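Local coordinates for protein pyrethroid hydrolase (Sphingobium faniae, PDB 5Y5R) that hydrolyses the ester bond of pyrethroid insecticides such as permethrin and cypermethrin, releasing an alcohol and a cyclopropanecarboxylic acid, at residues D5-H10 with A62-R67; R152-G157 with D202-I207. All blocks are in the same frame, centred on the assembly; numbering follows the deposited sequence.

Both contacts are buried, but they lie on opposite sides of the chain's centre, about 27 Å apart between their centres. They share no helix or strand. Contact 1 belongs to the alpha/beta hydrolase core: strand 3-9 of the parallel sheet meets helix 59-67 through apolar side chains alone. It is away from the active site. Contact 2 joins helix 148-155 to a loop that follows strand 194-199 and holds the probable charge-relay aspartate. It too has an apolar centre. A water also bridges the two backbones, and within the loop an Asx motif adds hydrogen bonds. The bound pyrethroid 8NL lies against both of its segments.

Contact 1 (D5-H10 with A62-R67); sequences DIILIH and ADILAR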
# COMPACT_ATOMS: atom_id res chain seq x y z
N ASP A 5 -4.30 -9.80 -14.39
CA ASP A 5 -4.93 -8.86 -13.49
C ASP A 5 -3.86 -8.13 -12.70
O ASP A 5 -2.85 -8.73 -12.32
CB ASP A 5 -5.85 -9.59 -12.55
CG ASP A 5 -7.02 -10.24 -13.26
OD1 ASP A 5 -6.79 -11.21 -14.03
OD2 ASP A 5 -8.16 -9.78 -13.04
N ILE A 6 -4.10 -6.85 -12.45
CA ILE A 6 -3.29 -6.05 -11.54
C ILE A 6 -4.24 -5.51 -10.48
O ILE A 6 -5.28 -4.94 -10.82
CB ILE A 6 -2.56 -4.90 -12.26
CG1 ILE A 6 -1.55 -5.42 -13.27
CG2 ILE A 6 -1.83 -3.99 -11.28
CD1 ILE A 6 -0.85 -4.32 -14.04
N ILE A 7 -3.87 -5.69 -9.21
CA ILE A 7 -4.71 -5.27 -8.09
C ILE A 7 -3.95 -4.20 -7.31
O ILE A 7 -2.83 -4.45 -6.85
CB ILE A 7 -5.09 -6.46 -7.20
CG1 ILE A 7 -5.80 -7.56 -8.01
CG2 ILE A 7 -5.92 -5.99 -5.95
CD1 ILE A 7 -6.01 -8.86 -7.27
N LEU A 8 -4.50 -2.98 -7.28
CA LEU A 8 -3.91 -1.83 -6.58
C LEU A 8 -4.63 -1.67 -5.25
O LEU A 8 -5.86 -1.44 -5.23
CB LEU A 8 -4.04 -0.53 -7.36
CG LEU A 8 -3.80 -0.60 -8.88
CD1 LEU A 8 -4.05 0.72 -9.55
CD2 LEU A 8 -2.38 -1.16 -9.12
N ILE A 9 -3.88 -1.74 -4.15
CA ILE A 9 -4.44 -1.71 -2.81
C ILE A 9 -4.03 -0.43 -2.09
O ILE A 9 -2.83 -0.16 -1.93
CB ILE A 9 -4.05 -2.96 -2.02
CG1 ILE A 9 -4.66 -4.19 -2.70
CG2 ILE A 9 -4.49 -2.81 -0.57
CD1 ILE A 9 -4.09 -5.52 -2.30
N HIS A 10 -5.01 0.34 -1.63
CA HIS A 10 -4.83 1.61 -0.95
C HIS A 10 -4.23 1.41 0.44
O HIS A 10 -4.21 0.30 0.98
CB HIS A 10 -6.17 2.34 -0.80
CG HIS A 10 -7.15 1.61 0.08
ND1 HIS A 10 -7.00 1.54 1.45
CD2 HIS A 10 -8.29 0.93 -0.22
CE1 HIS A 10 -8.01 0.84 1.96
NE2 HIS A 10 -8.80 0.45 0.97
N ALA A 62 -8.76 -11.24 -1.90
CA ALA A 62 -8.79 -12.68 -2.05
C ALA A 62 -9.94 -13.08 -2.97
O ALA A 62 -9.81 -14.00 -3.79
CB ALA A 62 -8.92 -13.37 -0.69
N ASP A 63 -11.07 -12.37 -2.85
CA ASP A 63 -12.19 -12.56 -3.77
C ASP A 63 -11.79 -12.31 -5.22
O ASP A 63 -12.14 -13.09 -6.11
CB ASP A 63 -13.35 -11.63 -3.40
CG ASP A 63 -13.90 -11.86 -1.99
OD1 ASP A 63 -13.72 -12.96 -1.41
OD2 ASP A 63 -14.56 -10.92 -1.47
N ILE A 64 -11.07 -11.20 -5.48
CA ILE A 64 -10.70 -10.88 -6.86
C ILE A 64 -9.75 -11.94 -7.40
O ILE A 64 -9.95 -12.49 -8.48
CB ILE A 64 -10.07 -9.48 -6.96
CG1 ILE A 64 -11.09 -8.37 -6.74
CG2 ILE A 64 -9.44 -9.28 -8.38
CD1 ILE A 64 -10.45 -7.00 -6.69
N LEU A 65 -8.73 -12.28 -6.60
CA LEU A 65 -7.75 -13.28 -6.99
C LEU A 65 -8.42 -14.62 -7.27
O LEU A 65 -7.91 -15.42 -8.07
CB LEU A 65 -6.68 -13.45 -5.90
CG LEU A 65 -5.68 -12.34 -5.59
CD1 LEU A 65 -4.92 -12.58 -4.25
CD2 LEU A 65 -4.72 -12.23 -6.72
N ALA A 66 -9.53 -14.90 -6.60
CA ALA A 66 -10.25 -16.15 -6.79
C ALA A 66 -10.73 -16.30 -8.22
O ALA A 66 -10.64 -17.39 -8.80
CB ALA A 66 -11.43 -16.21 -5.81
N ARG A 67 -11.27 -15.23 -8.80
CA ARG A 67 -11.89 -15.31 -10.12
C ARG A 67 -10.99 -14.80 -11.23
O ARG A 67 -11.44 -14.65 -12.37
CB ARG A 67 -13.21 -14.55 -10.12
CG ARG A 67 -13.19 -13.32 -9.23
CD ARG A 67 -14.45 -12.46 -9.43
NE ARG A 67 -14.22 -11.30 -10.28
CZ ARG A 67 -15.15 -10.78 -11.08
NH1 ARG A 67 -14.89 -9.72 -11.82
NH2 ARG A 67 -16.36 -11.33 -11.17
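Ile7 of strand 3-9 meets Ile64 and Leu65 of helix 59-67, and these three side chains make up the contact. The apolar packing centres on one methyl group. Ile7 CD1 lies 3.6 Å from Ile64 CG2 and 3.7 Å from Leu65 CD2. The same methyl also approaches the branch carbon of Leu65, with CD1 to CG at 3.9 Å. Behind it, Ile7 CG1 is 4.0 Å from Ile64 CG2. Ile7 and Ile64 run alongside each other in opposite directions, while Leu65 passes Ile7 at a slant. The ethyl arm of Ile7 is extended (chi2 171°), which carries CD1 out from the strand to the helix. On Ile64 it is the short branch that touches: CG2, which stands anti to the backbone N.

The backbones stay apart, with Ile7 CA and Ile64 CA 8.3 Å from each other. The backbone of Ile7 is bonded within the sheet, to Ile73 and Leu75. Val61 and His34 also touch Ile7, so the helix and the adjoining strand 32-34 both border its side chain.

The charged groups make no direct pair here. Asp5 OD2 and Arg67 NE have opposite charges but are 6.8 Å apart, too far for a salt bridge. Asp5 OD2 is instead hydrogen-bonded to His34 NE2.

This is the strand-to-helix packing of an alpha/beta hydrolase, where helices cover a central, mostly parallel sheet. The area buried between the two segments is modest, 151 Å². With only aliphatic carbons meeting, the contact depends on shape and on the exclusion of water, and it sets no polar group in a fixed direction.

Contact 2 (R152-G157 with D202-I207); sequences REVFMG and DVVLPI. With 8NL ((2-methyl-3-phenyl-phenyl)methyl (1~{S})-3-[(~{E})-2-chloranyl-3,3,3-tris(fluoranyl)prop-1-enyl]-2,2-dimethyl-cyclopropane-1-carboxylate), chain G.
The Phe155 ring is met by Val204 and by the pyrethroid 8NL. The biphenyl part of 8NL covers one face, its C12 lying 3.6 Å above the ring plane of Phe155 and offset toward the rim. Val204 CG2 approaches the ring obliquely, in an off-centre CH-pi contact 4.1 Å from the Phe155 centroid. Its closest ring atom is Phe155 CD1, at 3.7 Å from CG2. An alanine here takes the ring away, which would probably open a gap beside the biphenyl and leave Val204 CG2 without its aromatic partner.

Val204 faces two ways. CG1 stands anti to the backbone N (chi1 174°) and meets 8NL C15 at 3.7 Å. CG2, the other branch, also packs on Val154, whose CG1 is 3.9 Å from it.

A water links the backbones. It donates to Val154 O at 3.2 Å and accepts from Val203 N at 3.0 Å. In the loop, Asp202 OD1 accepts from Leu205 N at 3.1 Å, an Asx motif. The N-H comes from above the carboxylate plane, 71° out of it. Val204 N adds a weak bond to the same oxygen. Asp202 OD2 is bonded to His230 ND1 and Thr102 OG1, consistent with a charge relay, and His230 NE2 and Ser78 OG are hydrogen-bonded to 8NL.

Helix 148-155 lies in the region inserted between strands 95-101 and 194-199, where alpha/beta hydrolases commonly carry a lid. Helix 126-131 packs on it through Ala128 and Leu131, and its His127 touches Val203. The 202-207 loop leads from strand 194-199 into helix 207-216, so the contact joins this inserted region to the core beside the substrate pocket.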
# COMPACT_ATOMS: atom_id res chain seq x y z
N ARG A 152 -2.89 18.50 4.31
CA ARG A 152 -2.78 18.54 2.85
C ARG A 152 -1.32 18.56 2.41
O ARG A 152 -0.90 17.75 1.56
CB ARG A 152 -3.46 19.79 2.29
CG ARG A 152 -3.48 19.79 0.74
CD ARG A 152 -3.65 21.19 0.19
NE ARG A 152 -2.52 22.10 0.45
CZ ARG A 152 -1.41 22.16 -0.30
NH1 ARG A 152 -1.28 21.37 -1.36
NH2 ARG A 152 -0.46 23.04 -0.03
N GLU A 153 -0.53 19.48 2.97
CA GLU A 153 0.83 19.63 2.48
C GLU A 153 1.69 18.42 2.80
O GLU A 153 2.70 18.21 2.13
CB GLU A 153 1.52 20.88 3.01
CG GLU A 153 1.61 20.99 4.47
CD GLU A 153 1.97 22.39 4.92
OE1 GLU A 153 1.85 23.36 4.13
OE2 GLU A 153 2.44 22.53 6.05
N VAL A 154 1.33 17.66 3.84
CA VAL A 154 2.09 16.46 4.25
C VAL A 154 1.68 15.23 3.44
O VAL A 154 2.54 14.51 2.91
CB VAL A 154 1.94 16.22 5.76
CG1 VAL A 154 2.45 14.90 6.16
CG2 VAL A 154 2.69 17.30 6.55
N PHE A 155 0.38 14.93 3.41
CA PHE A 155 -0.11 13.72 2.76
C PHE A 155 -0.60 13.90 1.33
O PHE A 155 -0.58 12.93 0.58
CB PHE A 155 -1.27 13.14 3.56
CG PHE A 155 -0.88 12.57 4.89
CD1 PHE A 155 -0.45 11.27 4.99
CD2 PHE A 155 -0.99 13.35 6.06
CE1 PHE A 155 -0.14 10.72 6.21
CE2 PHE A 155 -0.65 12.80 7.30
CZ PHE A 155 -0.23 11.48 7.37
N MSE A 156 -1.14 15.07 0.96
CA MSE A 156 -1.83 15.29 -0.35
C MSE A 156 -1.14 16.36 -1.21
O MSE A 156 -1.75 16.99 -2.08
CB MSE A 156 -3.29 15.73 -0.15
CG MSE A 156 -4.19 14.79 0.67
SE MSE A 156 -5.70 15.77 1.53
CE MSE A 156 -5.00 15.77 3.40
N GLY A 157 0.14 16.59 -0.94
CA GLY A 157 0.90 17.55 -1.70
C GLY A 157 1.06 17.19 -3.16
O GLY A 157 1.37 18.07 -3.97
N ASP A 202 9.23 11.74 -0.19
CA ASP A 202 8.20 11.44 0.79
C ASP A 202 8.63 11.92 2.19
O ASP A 202 9.76 11.66 2.63
CB ASP A 202 7.90 9.94 0.75
CG ASP A 202 6.58 9.58 1.46
OD1 ASP A 202 6.13 10.34 2.36
OD2 ASP A 202 5.96 8.56 1.08
N VAL A 203 7.75 12.66 2.88
CA VAL A 203 8.00 13.07 4.26
C VAL A 203 7.12 12.34 5.27
O VAL A 203 7.39 12.42 6.48
CB VAL A 203 7.85 14.59 4.45
CG1 VAL A 203 8.87 15.35 3.59
CG2 VAL A 203 6.41 15.05 4.20
N VAL A 204 6.08 11.64 4.82
CA VAL A 204 5.36 10.70 5.67
C VAL A 204 6.25 9.52 6.00
O VAL A 204 6.63 9.28 7.15
CB VAL A 204 4.07 10.25 4.95
CG1 VAL A 204 3.32 9.17 5.71
CG2 VAL A 204 3.20 11.44 4.64
N LEU A 205 6.70 8.84 4.96
CA LEU A 205 7.61 7.71 5.07
C LEU A 205 8.94 8.12 4.42
O LEU A 205 9.06 8.06 3.18
CB LEU A 205 7.02 6.49 4.38
CG LEU A 205 7.89 5.24 4.38
CD1 LEU A 205 8.01 4.75 5.77
CD2 LEU A 205 7.25 4.21 3.52
N PRO A 206 9.92 8.57 5.19
CA PRO A 206 11.14 9.16 4.61
C PRO A 206 11.94 8.14 3.81
O PRO A 206 11.87 6.93 4.03
CB PRO A 206 11.92 9.63 5.85
CG PRO A 206 10.87 9.75 6.94
CD PRO A 206 9.88 8.69 6.66
N ILE A 207 12.68 8.64 2.81
CA ILE A 207 13.42 7.72 1.94
C ILE A 207 14.42 6.88 2.74
O ILE A 207 14.70 5.74 2.40
CB ILE A 207 14.13 8.48 0.81
CG1 ILE A 207 14.68 7.48 -0.23
CG2 ILE A 207 15.23 9.29 1.39
CD1 ILE A 207 13.65 6.53 -0.73
C 8NL G . -3.57 8.83 5.61
C8 8NL G . -6.28 11.59 4.37
C9 8NL G . -7.17 12.37 5.11
C10 8NL G . -6.73 13.08 6.22
C11 8NL G . -5.38 12.96 6.54
C12 8NL G . -4.50 12.18 5.79
C13 8NL G . -1.93 7.28 3.57
O 8NL G . -0.94 7.24 4.62
CL 8NL G . 2.31 6.23 10.91
C21 8NL G . 1.35 6.00 9.44
C22 8NL G . -0.10 6.40 9.49
F2 8NL G . -0.24 7.52 8.81
F1 8NL G . -0.92 5.48 9.02
F 8NL G . -0.41 6.60 10.76
C20 8NL G . 1.93 5.53 8.34
C16 8NL G . 1.14 5.29 7.07
C17 8NL G . 2.16 5.10 5.96
C18 8NL G . 1.94 3.60 5.98
C19 8NL G . 3.58 5.54 6.35
C15 8NL G . 1.10 6.24 5.87
C14 8NL G . -0.19 6.03 5.08
O1 8NL G . -0.63 4.89 4.90
C2 8NL G . -2.65 8.61 3.30
C3 8NL G . -2.55 9.09 2.00
C4 8NL G . -3.16 10.29 1.61
C5 8NL G . -3.93 11.01 2.51
C6 8NL G . -4.07 10.57 3.83
C1 8NL G . -3.43 9.36 4.21
C7 8NL G . -4.94 11.46 4.70
O HOH W 1 5.33 13.83 1.51